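Local structure of AxyAgu115A (Amphibacillus xylanus NBRC 15112, 6NPS) at residues L693-N698 against P773-D778; G792-E797 against N961-V966; W722-A727 against H743-R748. The protein is a family GH115 alpha-glucuronidase, a glycoside hydrolase that probably removes glucuronic acid side groups from arabinoglucuronoxylan. The protein carries 3 engineered substitutions. All blocks are in the same frame, centred on the assembly; numbering follows the deposited sequence.

Contact 1. Residues L693-N698 against P773-D778; sequences LEPDVN and PVVNND
L693 and V775 interlock where loop 693-698 lies over the end of strand 766-775. The isobutyl group of L693 is the first bump, although its CB leaves the backbone away from the strand. A chi1 of -73° swings CG round, anti to the carbonyl carbon, and CD2 is the branch turned to the strand. CD2 settles in a shallow hollow between two side chains. L693 CD2 lies 3.8 Å from P773 CB on one flank and 3.8 Å from V775 CG2 on the other. The floor is the carbonyl of P773, with its O 3.7 Å from L693 CD2.

V775 is the second bump and points up at the loop. V775 CB presses to 3.4 Å from L693 O. Its two methyls spread in a wedge: CG2 meets L693, and V775 CG1 reaches P695 CG at 4.1 Å. The leucine and valine side chains cross at about a right angle.

The ring of P695 is the third bump. N777 and D778 curl round it. P695 CG comes to 3.0 Å from N777 O, a tight fit. D778 is poorly ordered. On the backbone side, P695 CA makes a CH···O contact to V775 O at 3.4 Å. P695 is the second residue of a type I turn from E694 to V697, closed by V697 N to E694 O.

The loop carries the chain from one sheet of a beta-sandwich to the other. E694 and D696 both form salt bridges to R968, the last residue. L693 O is taken by T790 OG1. No hydrogen bond joins the two segments, and N777 O is buried here with no partner in the model. The grip therefore rests on apolar shape and a single CH···O contact, while the polar groups of the loop look outward for partners.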
ATOM      1  N   LEU A 693      14.983  -3.718  29.800  1.00 35.38           N
ATOM      2  CA  LEU A 693      14.062  -3.166  30.783  1.00 37.19           C
ATOM      3  C   LEU A 693      13.339  -4.254  31.574  1.00 41.57           C
ATOM      4  O   LEU A 693      12.721  -3.947  32.597  1.00 42.78           O
ATOM      5  CB  LEU A 693      13.061  -2.240  30.076  1.00 34.82           C
ATOM      6  CG  LEU A 693      13.636  -0.892  29.601  1.00 36.22           C
ATOM      7  CD1 LEU A 693      12.588  -0.042  28.937  1.00 39.51           C
ATOM      8  CD2 LEU A 693      14.306  -0.084  30.755  1.00 41.80           C
ATOM      9  N   GLU A 694      13.426  -5.532  31.154  1.00 39.94           N
ATOM     10  CA  GLU A 694      12.986  -6.605  32.057  1.00 41.12           C
ATOM     11  C   GLU A 694      14.186  -7.249  32.735  1.00 42.25           C
ATOM     12  O   GLU A 694      15.108  -7.698  32.041  1.00 42.72           O
ATOM     13  CB  GLU A 694      12.190  -7.647  31.274  1.00 40.78           C
ATOM     14  CG  GLU A 694      11.074  -6.942  30.509  1.00 45.96           C
ATOM     15  CD  GLU A 694      10.076  -7.843  29.754  1.00 52.86           C
ATOM     16  OE1 GLU A 694      10.476  -8.828  29.087  1.00 54.57           O
ATOM     17  OE2 GLU A 694       8.874  -7.512  29.792  1.00 54.96           O
ATOM     18  N   PRO A 695      14.181  -7.335  34.070  1.00 43.24           N
ATOM     19  CA  PRO A 695      15.384  -7.757  34.811  1.00 45.52           C
ATOM     20  C   PRO A 695      15.898  -9.144  34.470  1.00 46.01           C
ATOM     21  O   PRO A 695      17.088  -9.405  34.674  1.00 45.54           O
ATOM     22  CB  PRO A 695      14.936  -7.718  36.280  1.00 45.65           C
ATOM     23  CG  PRO A 695      13.603  -7.116  36.300  1.00 47.04           C
ATOM     24  CD  PRO A 695      13.006  -7.198  34.943  1.00 47.47           C
ATOM     25  N   ASP A 696      15.067 -10.053  33.987  1.00 42.26           N
ATOM     26  CA  ASP A 696      15.546 -11.392  33.705  1.00 45.67           C
ATOM     27  C   ASP A 696      15.927 -11.602  32.248  1.00 46.70           C
ATOM     28  O   ASP A 696      16.177 -12.744  31.851  1.00 47.86           O
ATOM     29  CB  ASP A 696      14.496 -12.433  34.118  1.00 53.55           C
ATOM     30  CG  ASP A 696      13.170 -12.272  33.389  1.00 56.16           C
ATOM     31  OD1 ASP A 696      12.954 -11.258  32.684  1.00 58.50           O
ATOM     32  OD2 ASP A 696      12.322 -13.177  33.550  1.00 61.67           O
ATOM     33  N   VAL A 697      15.985 -10.549  31.433  1.00 40.51           N
ATOM     34  CA  VAL A 697      16.371 -10.701  30.038  1.00 39.99           C
ATOM     35  C   VAL A 697      17.872 -10.439  29.888  1.00 41.08           C
ATOM     36  O   VAL A 697      18.415  -9.453  30.411  1.00 41.53           O
ATOM     37  CB  VAL A 697      15.526  -9.799  29.134  1.00 40.39           C
ATOM     38  CG1 VAL A 697      16.023  -9.861  27.700  1.00 41.68           C
ATOM     39  CG2 VAL A 697      14.061 -10.278  29.203  1.00 39.44           C
ATOM     40  N   ASN A 698      18.563 -11.347  29.201  1.00 41.42           N
ATOM     41  CA  ASN A 698      20.002 -11.204  29.051  1.00 43.86           C
ATOM     42  C   ASN A 698      20.447 -11.301  27.595  1.00 45.91           C
ATOM     43  O   ASN A 698      21.633 -11.529  27.332  1.00 48.01           O
ATOM     44  CB  ASN A 698      20.721 -12.241  29.911  1.00 48.38           C
ATOM     45  CG  ASN A 698      20.445 -12.043  31.376  1.00 52.71           C
ATOM     46  OD1 ASN A 698      20.901 -11.070  31.974  1.00 56.79           O
ATOM     47  ND2 ASN A 698      19.683 -12.949  31.960  1.00 54.14           N
ATOM     48  N   PRO A 773      18.584   1.280  27.795  1.00 38.53           N
ATOM     49  CA  PRO A 773      18.263   1.401  29.220  1.00 36.53           C
ATOM     50  C   PRO A 773      18.071   0.022  29.841  1.00 38.82           C
ATOM     51  O   PRO A 773      17.600  -0.918  29.202  1.00 43.97           O
ATOM     52  CB  PRO A 773      16.955   2.205  29.208  1.00 39.54           C
ATOM     53  CG  PRO A 773      16.274   1.736  27.925  1.00 41.37           C
ATOM     54  CD  PRO A 773      17.393   1.454  26.922  1.00 35.89           C
ATOM     55  N   VAL A 774      18.441  -0.098  31.107  1.00 35.56           N
ATOM     56  CA  VAL A 774      18.473  -1.387  31.782  1.00 37.58           C
ATOM     57  C   VAL A 774      17.756  -1.267  33.118  1.00 37.52           C
ATOM     58  O   VAL A 774      17.975  -0.304  33.852  1.00 38.03           O
ATOM     59  CB  VAL A 774      19.928  -1.881  32.005  1.00 37.52           C
ATOM     60  CG1 VAL A 774      19.911  -3.210  32.784  1.00 36.12           C
ATOM     61  CG2 VAL A 774      20.636  -2.074  30.669  1.00 34.58           C
ATOM     62  N   VAL A 775      16.927  -2.253  33.445  1.00 37.26           N
ATOM     63  CA  VAL A 775      16.391  -2.423  34.792  1.00 39.55           C
ATOM     64  C   VAL A 775      17.043  -3.667  35.397  1.00 37.22           C
ATOM     65  O   VAL A 775      17.040  -4.748  34.791  1.00 37.69           O
ATOM     66  CB  VAL A 775      14.852  -2.529  34.776  1.00 45.38           C
ATOM     67  CG1 VAL A 775      14.333  -3.036  36.121  1.00 42.66           C
ATOM     68  CG2 VAL A 775      14.217  -1.164  34.408  1.00 40.50           C
ATOM     69  N   ASN A 776      17.656  -3.514  36.568  1.00 39.79           N
ATOM     70  CA  ASN A 776      18.344  -4.624  37.205  1.00 40.50           C
ATOM     71  C   ASN A 776      17.792  -4.908  38.596  1.00 48.43           C
ATOM     72  O   ASN A 776      18.368  -5.714  39.334  1.00 48.67           O
ATOM     73  CB  ASN A 776      19.853  -4.319  37.266  1.00 41.10           C
ATOM     74  CG  ASN A 776      20.705  -5.563  37.337  1.00 43.16           C
ATOM     75  OD1 ASN A 776      20.452  -6.559  36.663  1.00 46.37           O
ATOM     76  ND2 ASN A 776      21.717  -5.520  38.191  1.00 42.15           N
ATOM     77  N   ASN A 777      16.772  -4.165  39.001  1.00 49.41           N
ATOM     78  CA  ASN A 777      15.947  -4.459  40.151  1.00 56.49           C
ATOM     79  C   ASN A 777      15.155  -5.719  39.854  1.00 68.39           C
ATOM     80  O   ASN A 777      14.375  -5.733  38.905  1.00 69.23           O
ATOM     81  CB  ASN A 777      15.010  -3.275  40.360  1.00 58.84           C
ATOM     82  CG  ASN A 777      14.393  -3.250  41.712  1.00 74.27           C
ATOM     83  OD1 ASN A 777      14.352  -4.275  42.400  1.00 78.21           O
ATOM     84  ND2 ASN A 777      13.902  -2.080  42.123  1.00 76.94           N
ATOM     85  N   ASP A 778      15.321  -6.774  40.633  1.00 82.05           N
ATOM     86  CA  ASP A 778      14.525  -7.950  40.295  1.00 98.23           C
ATOM     87  C   ASP A 778      13.207  -8.039  41.069  1.00 89.66           C
ATOM     88  O   ASP A 778      12.410  -8.946  40.794  1.00 89.36           O
ATOM     89  CB  ASP A 778      15.341  -9.234  40.469  1.00117.91           C
ATOM     90  CG  ASP A 778      15.242 -10.150  39.244  1.00130.95           C
ATOM     91  OD1 ASP A 778      16.293 -10.637  38.768  1.00134.97           O
ATOM     92  OD2 ASP A 778      14.111 -10.373  38.750  1.00134.54           O
TER

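Contact 2. Residues G792-E797 against N961-V966; sequences GYISIE and NETYYV
T963 faces S795 and grips its backbone twice. T963 OG1 stands between its own N and carbonyl carbon (chi1 52°), which aims it at the strand. It accepts S795 N at 2.9 Å in an almost straight bond (173°). T963 N returns a bond to S795 O, also at 2.9 Å. The threonine thus takes the place of a strand neighbour on this edge of 794-797. On the other edge, I794 and I796 pair with I946 and I944. T963 CG2 points another way and meets the Y793 ring obliquely, 3.7 Å from Y793 CE2.

E962 runs out extended beside S795 and crosses obliquely over E797. E962 OE2 accepts E797 N at 3.0 Å, with the N-H arriving from above the carboxylate plane. H800 ND1 is bonded to the same oxygen. E797 bends at chi2, and the two carboxylate planes stand 81° apart. Its OE1 goes to T826, and S795 OG goes to P960 O.

Three waters complete the polar contacts. One joins Y793 OH to N961 O. A second links E797 OE2, at 2.9 Å, to E962 N, at 2.8 Å. A third donates to E962 OE1 at 2.6 Å and only weakly to E797 OE2.

The contact ties the C-terminal tail to strand 794-797, in the region of the GH115 C-terminal family, whose clan is galactose-binding-like. The two carboxylates are kept apart and share solvent. The E797 N-H, and H800 if it donates, would probably favour a charged E962, partly offset by the nearby E797 carboxylate.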
ATOM      1  N   GLY A 792       6.383   0.608  29.909  1.00 44.20           N
ATOM      2  CA  GLY A 792       5.274   1.480  29.572  1.00 44.94           C
ATOM      3  C   GLY A 792       3.951   0.768  29.368  1.00 47.02           C
ATOM      4  O   GLY A 792       2.957   1.422  29.039  1.00 51.87           O
ATOM      5  N   TYR A 793       3.905  -0.545  29.547  1.00 44.66           N
ATOM      6  CA  TYR A 793       2.644  -1.275  29.437  1.00 41.77           C
ATOM      7  C   TYR A 793       2.867  -2.614  30.106  1.00 41.04           C
ATOM      8  O   TYR A 793       4.006  -3.007  30.340  1.00 39.13           O
ATOM      9  CB  TYR A 793       2.183  -1.450  27.984  1.00 40.40           C
ATOM     10  CG  TYR A 793       3.119  -2.298  27.170  1.00 38.65           C
ATOM     11  CD1 TYR A 793       4.243  -1.731  26.553  1.00 39.46           C
ATOM     12  CD2 TYR A 793       2.925  -3.671  27.050  1.00 36.59           C
ATOM     13  CE1 TYR A 793       5.117  -2.520  25.814  1.00 36.23           C
ATOM     14  CE2 TYR A 793       3.801  -4.460  26.316  1.00 35.45           C
ATOM     15  CZ  TYR A 793       4.893  -3.881  25.715  1.00 38.00           C
ATOM     16  OH  TYR A 793       5.746  -4.664  24.978  1.00 43.00           O
ATOM     17  N   ILE A 794       1.773  -3.309  30.412  1.00 34.32           N
ATOM     18  CA  ILE A 794       1.827  -4.640  31.004  1.00 35.40           C
ATOM     19  C   ILE A 794       0.967  -5.557  30.155  1.00 35.41           C
ATOM     20  O   ILE A 794      -0.116  -5.158  29.717  1.00 34.66           O
ATOM     21  CB  ILE A 794       1.311  -4.640  32.457  1.00 39.98           C
ATOM     22  CG1 ILE A 794       2.195  -3.774  33.369  1.00 40.90           C
ATOM     23  CG2 ILE A 794       1.189  -6.095  32.997  1.00 37.82           C
ATOM     24  CD1 ILE A 794       1.568  -3.598  34.746  1.00 39.37           C
ATOM     25  N   SER A 795       1.450  -6.777  29.916  1.00 30.61           N
ATOM     26  CA  SER A 795       0.742  -7.764  29.122  1.00 37.70           C
ATOM     27  C   SER A 795       0.827  -9.072  29.896  1.00 38.02           C
ATOM     28  O   SER A 795       1.931  -9.527  30.232  1.00 35.89           O
ATOM     29  CB  SER A 795       1.337  -7.893  27.721  1.00 34.98           C
ATOM     30  OG  SER A 795       0.812  -9.028  27.046  1.00 35.24           O
ATOM     31  N   ILE A 796      -0.338  -9.666  30.164  1.00 35.42           N
ATOM     32  CA  ILE A 796      -0.517 -10.761  31.114  1.00 39.82           C
ATOM     33  C   ILE A 796      -1.224 -11.893  30.391  1.00 38.46           C
ATOM     34  O   ILE A 796      -2.328 -11.694  29.884  1.00 36.43           O
ATOM     35  CB  ILE A 796      -1.370 -10.322  32.317  1.00 38.50           C
ATOM     36  CG1 ILE A 796      -0.689  -9.194  33.093  1.00 37.85           C
ATOM     37  CG2 ILE A 796      -1.660 -11.516  33.220  1.00 38.61           C
ATOM     38  CD1 ILE A 796      -1.601  -8.527  34.098  1.00 39.52           C
ATOM     39  N   GLU A 797      -0.614 -13.076  30.335  1.00 39.59           N
ATOM     40  CA  GLU A 797      -1.425 -14.217  29.925  1.00 37.93           C
ATOM     41  C   GLU A 797      -2.376 -14.549  31.071  1.00 36.40           C
ATOM     42  O   GLU A 797      -1.997 -14.511  32.249  1.00 37.80           O
ATOM     43  CB  GLU A 797      -0.575 -15.422  29.530  1.00 39.86           C
ATOM     44  CG  GLU A 797       0.571 -15.082  28.587  1.00 51.65           C
ATOM     45  CD  GLU A 797       0.257 -15.201  27.085  1.00 64.13           C
ATOM     46  OE1 GLU A 797      -0.918 -15.122  26.653  1.00 66.28           O
ATOM     47  OE2 GLU A 797       1.232 -15.375  26.322  1.00 71.41           O
ATOM     48  N   ASN A 961       3.671  -9.437  23.515  1.00 39.99           N
ATOM     49  CA  ASN A 961       3.973 -10.649  24.259  1.00 42.65           C
ATOM     50  C   ASN A 961       4.014 -10.336  25.760  1.00 36.24           C
ATOM     51  O   ASN A 961       4.103  -9.186  26.172  1.00 34.92           O
ATOM     52  CB  ASN A 961       5.265 -11.272  23.761  1.00 51.03           C
ATOM     53  CG  ASN A 961       6.406 -10.313  23.792  1.00 58.54           C
ATOM     54  OD1 ASN A 961       6.474  -9.392  22.982  1.00 58.19           O
ATOM     55  ND2 ASN A 961       7.326 -10.513  24.738  1.00 66.35           N
ATOM     56  N   GLU A 962       3.877 -11.375  26.582  1.00 35.84           N
ATOM     57  CA  GLU A 962       3.752 -11.188  28.027  1.00 31.64           C
ATOM     58  C   GLU A 962       4.964 -10.438  28.589  1.00 33.48           C
ATOM     59  O   GLU A 962       6.105 -10.706  28.216  1.00 35.34           O
ATOM     60  CB  GLU A 962       3.604 -12.544  28.703  1.00 36.60           C
ATOM     61  CG  GLU A 962       3.382 -12.505  30.233  1.00 40.44           C
ATOM     62  CD  GLU A 962       2.993 -13.872  30.807  1.00 45.17           C
ATOM     63  OE1 GLU A 962       3.715 -14.855  30.542  1.00 49.20           O
ATOM     64  OE2 GLU A 962       1.945 -13.980  31.494  1.00 43.96           O
ATOM     65  N   THR A 963       4.716  -9.512  29.509  1.00 31.11           N
ATOM     66  CA  THR A 963       5.799  -8.741  30.106  1.00 35.37           C
ATOM     67  C   THR A 963       6.237  -9.385  31.417  1.00 35.97           C
ATOM     68  O   THR A 963       5.720 -10.418  31.838  1.00 33.45           O
ATOM     69  CB  THR A 963       5.370  -7.289  30.308  1.00 36.43           C
ATOM     70  OG1 THR A 963       4.117  -7.257  31.020  1.00 33.83           O
ATOM     71  CG2 THR A 963       5.205  -6.575  28.942  1.00 33.86           C
ATOM     72  N   TYR A 964       7.191  -8.759  32.087  1.00 32.99           N
ATOM     73  CA  TYR A 964       7.859  -9.408  33.203  1.00 33.28           C
ATOM     74  C   TYR A 964       6.950  -9.530  34.431  1.00 38.36           C
ATOM     75  O   TYR A 964       6.228  -8.588  34.787  1.00 38.53           O
ATOM     76  CB  TYR A 964       9.116  -8.614  33.574  1.00 31.72           C
ATOM     77  CG  TYR A 964       9.783  -9.101  34.841  1.00 35.86           C
ATOM     78  CD1 TYR A 964      10.659 -10.184  34.814  1.00 38.20           C
ATOM     79  CD2 TYR A 964       9.579  -8.462  36.060  1.00 37.76           C
ATOM     80  CE1 TYR A 964      11.290 -10.644  35.990  1.00 39.53           C
ATOM     81  CE2 TYR A 964      10.192  -8.918  37.220  1.00 41.88           C
ATOM     82  CZ  TYR A 964      11.057  -9.998  37.170  1.00 44.37           C
ATOM     83  OH  TYR A 964      11.680 -10.443  38.328  1.00 47.22           O
ATOM     84  N   TYR A 965       7.028 -10.681  35.120  1.00 33.92           N
ATOM     85  CA  TYR A 965       6.427 -10.833  36.446  1.00 37.22           C
ATOM     86  C   TYR A 965       7.411 -11.533  37.359  1.00 35.30           C
ATOM     87  O   TYR A 965       8.204 -12.357  36.908  1.00 38.73           O
ATOM     88  CB  TYR A 965       5.065 -11.646  36.433  1.00 32.56           C
ATOM     89  CG  TYR A 965       5.158 -13.047  35.851  1.00 35.29           C
ATOM     90  CD1 TYR A 965       5.316 -14.158  36.672  1.00 39.72           C
ATOM     91  CD2 TYR A 965       5.064 -13.259  34.471  1.00 43.67           C
ATOM     92  CE1 TYR A 965       5.417 -15.454  36.145  1.00 42.33           C
ATOM     93  CE2 TYR A 965       5.146 -14.552  33.918  1.00 43.41           C
ATOM     94  CZ  TYR A 965       5.325 -15.653  34.775  1.00 48.11           C
ATOM     95  OH  TYR A 965       5.426 -16.943  34.258  1.00 46.98           O
ATOM     96  N   VAL A 966       7.310 -11.233  38.655  1.00 36.39           N
ATOM     97  CA  VAL A 966       8.226 -11.772  39.654  1.00 40.18           C
ATOM     98  C   VAL A 966       8.054 -13.279  39.739  1.00 45.86           C
ATOM     99  O   VAL A 966       6.930 -13.788  39.790  1.00 47.64           O
ATOM    100  CB  VAL A 966       7.972 -11.086  41.001  1.00 38.52           C
ATOM    101  CG1 VAL A 966       8.845 -11.710  42.150  1.00 36.25           C
ATOM    102  CG2 VAL A 966       8.244  -9.597  40.847  1.00 41.12           C
TER
HETATM  103  O   HOH W   1       6.020  -7.305  25.354  1.00 47.61           O
HETATM  104  O   HOH W   2       3.561 -13.927  25.383  1.00 48.75           O
HETATM  105  O   HOH W   3       3.611 -16.557  28.547  1.00 63.45           O

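Contact 3. Residues W722-A727 against H743-R748; sequences WLSCSA and HVFVDR
S724 and F745 face each other as a hydrogen-bonded antiparallel pair. F745 N gives to S724 O at 2.8 Å, and S724 N gives to F745 O at 3.0 Å. D747 N meets W722 O at one end. At the other end S726 closes the pairing twice: its N binds H743 O, and S726 OG accepts H743 N at 2.7 Å. A chi1 of 47° folds the hydroxyl back over its own backbone, where it can accept the N-H of H743.

S724 OG lies in the plane of the F745 ring, at its edge, 3.7 Å from F745 CD2. A water joins W722 O, F745 O and S724 OG on this outer side.

Strand 723-725 is an outermost strand of an antiparallel sheet, one half of a beta-sandwich. L723/V746 and C725/V744 are the non-hydrogen-bonded pairs. Their side chains lie on the inner face. L723 CD1 meets V744 CG1 at 3.6 Å. W722 and V746 lie side by side and point the same way, with W722 CE3 3.8 Å from V746 CG1. L723 CB covers part of one face of the indole.

Behind this layer stands the second sheet. V774 packs on W722 and V746, V772 on L723, and I759 on L723, C725 and V744. T718 OG1 binds L723 O. F692, from the loop after strand 686-688, packs on V744 and V746.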
ATOM      1  N   TRP A 722      30.063  -2.274  31.114  1.00 46.58           N
ATOM      2  CA  TRP A 722      29.090  -3.370  31.239  1.00 45.98           C
ATOM      3  C   TRP A 722      28.308  -3.701  29.957  1.00 43.23           C
ATOM      4  O   TRP A 722      27.525  -4.678  29.967  1.00 37.63           O
ATOM      5  CB  TRP A 722      28.073  -3.061  32.342  1.00 45.80           C
ATOM      6  CG  TRP A 722      27.453  -1.710  32.246  1.00 45.96           C
ATOM      7  CD1 TRP A 722      27.928  -0.552  32.807  1.00 52.40           C
ATOM      8  CD2 TRP A 722      26.241  -1.357  31.562  1.00 44.11           C
ATOM      9  NE1 TRP A 722      27.075   0.496  32.505  1.00 52.33           N
ATOM     10  CE2 TRP A 722      26.036   0.023  31.754  1.00 47.30           C
ATOM     11  CE3 TRP A 722      25.296  -2.078  30.818  1.00 42.06           C
ATOM     12  CZ2 TRP A 722      24.931   0.704  31.207  1.00 46.82           C
ATOM     13  CZ3 TRP A 722      24.204  -1.401  30.286  1.00 40.87           C
ATOM     14  CH2 TRP A 722      24.035  -0.023  30.488  1.00 39.66           C
ATOM     15  N   LEU A 723      28.461  -2.930  28.878  1.00 40.10           N
ATOM     16  CA  LEU A 723      27.632  -3.076  27.676  1.00 40.94           C
ATOM     17  C   LEU A 723      28.528  -3.442  26.500  1.00 41.47           C
ATOM     18  O   LEU A 723      29.501  -2.734  26.215  1.00 45.22           O
ATOM     19  CB  LEU A 723      26.865  -1.781  27.377  1.00 39.94           C
ATOM     20  CG  LEU A 723      26.010  -1.664  26.092  1.00 40.07           C
ATOM     21  CD1 LEU A 723      24.862  -2.632  26.128  1.00 30.99           C
ATOM     22  CD2 LEU A 723      25.484  -0.212  25.943  1.00 36.50           C
ATOM     23  N   SER A 724      28.243  -4.554  25.841  1.00 40.56           N
ATOM     24  CA  SER A 724      29.112  -4.947  24.741  1.00 46.34           C
ATOM     25  C   SER A 724      28.280  -5.607  23.654  1.00 43.38           C
ATOM     26  O   SER A 724      27.105  -5.935  23.853  1.00 44.93           O
ATOM     27  CB  SER A 724      30.226  -5.878  25.234  1.00 54.09           C
ATOM     28  OG  SER A 724      29.649  -7.101  25.633  1.00 53.56           O
ATOM     29  N   CYS A 725      28.905  -5.807  22.490  1.00 43.03           N
ATOM     30  CA  CYS A 725      28.251  -6.431  21.345  1.00 47.47           C
ATOM     31  C   CYS A 725      29.093  -7.561  20.779  1.00 51.32           C
ATOM     32  O   CYS A 725      30.291  -7.661  21.042  1.00 48.59           O
ATOM     33  CB  CYS A 725      27.938  -5.429  20.229  1.00 45.83           C
ATOM     34  SG  CYS A 725      27.188  -3.897  20.725  1.00 49.28           S
ATOM     35  N   SER A 726      28.449  -8.380  19.939  1.00 46.19           N
ATOM     36  CA  SER A 726      29.124  -9.528  19.345  1.00 46.87           C
ATOM     37  C   SER A 726      30.166  -9.137  18.304  1.00 50.19           C
ATOM     38  O   SER A 726      30.942 -10.002  17.886  1.00 54.61           O
ATOM     39  CB  SER A 726      28.100 -10.506  18.729  1.00 44.20           C
ATOM     40  OG  SER A 726      27.100  -9.882  17.913  1.00 44.21           O
ATOM     41  N   ALA A 727      30.243  -7.867  17.909  1.00 44.80           N
ATOM     42  CA  ALA A 727      31.140  -7.477  16.838  1.00 41.66           C
ATOM     43  C   ALA A 727      31.612  -6.067  17.113  1.00 46.81           C
ATOM     44  O   ALA A 727      30.923  -5.291  17.779  1.00 53.04           O
ATOM     45  CB  ALA A 727      30.456  -7.561  15.458  1.00 44.47           C
ATOM     46  N   HIS A 743      24.508  -9.137  18.358  1.00 38.47           N
ATOM     47  CA  HIS A 743      23.968  -9.421  19.678  1.00 41.03           C
ATOM     48  C   HIS A 743      24.521  -8.448  20.701  1.00 37.35           C
ATOM     49  O   HIS A 743      25.710  -8.105  20.687  1.00 39.63           O
ATOM     50  CB  HIS A 743      24.262 -10.869  20.071  1.00 42.96           C
ATOM     51  CG  HIS A 743      23.845 -11.822  19.005  1.00 49.92           C
ATOM     52  ND1 HIS A 743      22.536 -12.222  18.844  1.00 51.32           N
ATOM     53  CD2 HIS A 743      24.536 -12.362  17.975  1.00 51.86           C
ATOM     54  CE1 HIS A 743      22.449 -13.006  17.787  1.00 51.34           C
ATOM     55  NE2 HIS A 743      23.651 -13.118  17.251  1.00 52.15           N
ATOM     56  N   VAL A 744      23.652  -8.022  21.609  1.00 35.52           N
ATOM     57  CA  VAL A 744      23.999  -7.061  22.645  1.00 34.35           C
ATOM     58  C   VAL A 744      24.011  -7.788  23.987  1.00 38.96           C
ATOM     59  O   VAL A 744      23.100  -8.568  24.274  1.00 42.53           O
ATOM     60  CB  VAL A 744      22.998  -5.892  22.681  1.00 33.58           C
ATOM     61  CG1 VAL A 744      23.434  -4.871  23.710  1.00 33.44           C
ATOM     62  CG2 VAL A 744      22.919  -5.217  21.304  1.00 37.44           C
ATOM     63  N   PHE A 745      25.004  -7.487  24.825  1.00 40.26           N
ATOM     64  CA  PHE A 745      25.210  -8.161  26.115  1.00 45.91           C
ATOM     65  C   PHE A 745      25.304  -7.124  27.221  1.00 44.31           C
ATOM     66  O   PHE A 745      26.058  -6.149  27.100  1.00 41.07           O
ATOM     67  CB  PHE A 745      26.483  -9.023  26.134  1.00 46.13           C
ATOM     68  CG  PHE A 745      26.594  -9.943  24.964  1.00 52.21           C
ATOM     69  CD1 PHE A 745      25.702 -10.994  24.813  1.00 51.81           C
ATOM     70  CD2 PHE A 745      27.571  -9.744  23.990  1.00 53.73           C
ATOM     71  CE1 PHE A 745      25.783 -11.846  23.725  1.00 47.12           C
ATOM     72  CE2 PHE A 745      27.655 -10.605  22.894  1.00 49.74           C
ATOM     73  CZ  PHE A 745      26.752 -11.646  22.762  1.00 42.31           C
ATOM     74  N   VAL A 746      24.563  -7.351  28.307  1.00 41.11           N
ATOM     75  CA  VAL A 746      24.629  -6.511  29.498  1.00 38.46           C
ATOM     76  C   VAL A 746      25.194  -7.341  30.647  1.00 40.71           C
ATOM     77  O   VAL A 746      24.641  -8.391  30.994  1.00 41.94           O
ATOM     78  CB  VAL A 746      23.244  -5.948  29.853  1.00 37.67           C
ATOM     79  CG1 VAL A 746      23.265  -5.302  31.230  1.00 36.98           C
ATOM     80  CG2 VAL A 746      22.824  -4.919  28.803  1.00 32.55           C
ATOM     81  N   ASP A 747      26.277  -6.866  31.246  1.00 38.34           N
ATOM     82  CA  ASP A 747      26.806  -7.518  32.439  1.00 40.59           C
ATOM     83  C   ASP A 747      26.046  -6.989  33.642  1.00 41.23           C
ATOM     84  O   ASP A 747      26.299  -5.882  34.111  1.00 45.49           O
ATOM     85  CB  ASP A 747      28.297  -7.262  32.578  1.00 41.02           C
ATOM     86  CG  ASP A 747      28.910  -8.047  33.735  1.00 59.80           C
ATOM     87  OD1 ASP A 747      28.204  -8.908  34.328  1.00 58.96           O
ATOM     88  OD2 ASP A 747      30.101  -7.805  34.028  1.00 65.81           O
ATOM     89  N   ARG A 748      25.115  -7.789  34.156  1.00 41.01           N
ATOM     90  CA  ARG A 748      24.279  -7.396  35.283  1.00 42.27           C
ATOM     91  C   ARG A 748      24.990  -7.521  36.621  1.00 47.43           C
ATOM     92  O   ARG A 748      24.460  -7.045  37.631  1.00 47.85           O
ATOM     93  CB  ARG A 748      22.987  -8.234  35.270  1.00 34.94           C
ATOM     94  CG  ARG A 748      22.147  -7.946  34.012  1.00 37.01           C
ATOM     95  CD  ARG A 748      20.780  -8.634  34.095  1.00 36.96           C
ATOM     96  NE  ARG A 748      19.867  -8.257  33.012  1.00 34.76           N
ATOM     97  CZ  ARG A 748      19.011  -7.242  33.053  1.00 36.40           C
ATOM     98  NH1 ARG A 748      18.964  -6.445  34.115  1.00 37.22           N
ATOM     99  NH2 ARG A 748      18.212  -7.007  32.010  1.00 34.15           N
TER
HETATM  100  O   HOH W   4      28.568  -6.730  28.465  1.00 44.80           O

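Contacts 1 and 3 belong to the same beta-sandwich; contact 2 joins strand 794-797, in the region of the GH115 C-terminal family, to the chain's tail. All three are partly buried. Contact 3 is regular sheet pairing and has the most exposed residues, four against one in each of the others. Contacts 1 and 2 set loops against strands. Contact 1 has no hydrogen bond of its own, whereas contact 2 mixes one backbone bond with side-chain acceptors and water. R748 joins contact 3 to contact 1 through V775 O, V697 O and N776 OD1. Y964 OH binds D778 O, joining contact 2 to contact 1. Contacts 2 and 3 stay about 9 Å apart at their nearest atoms.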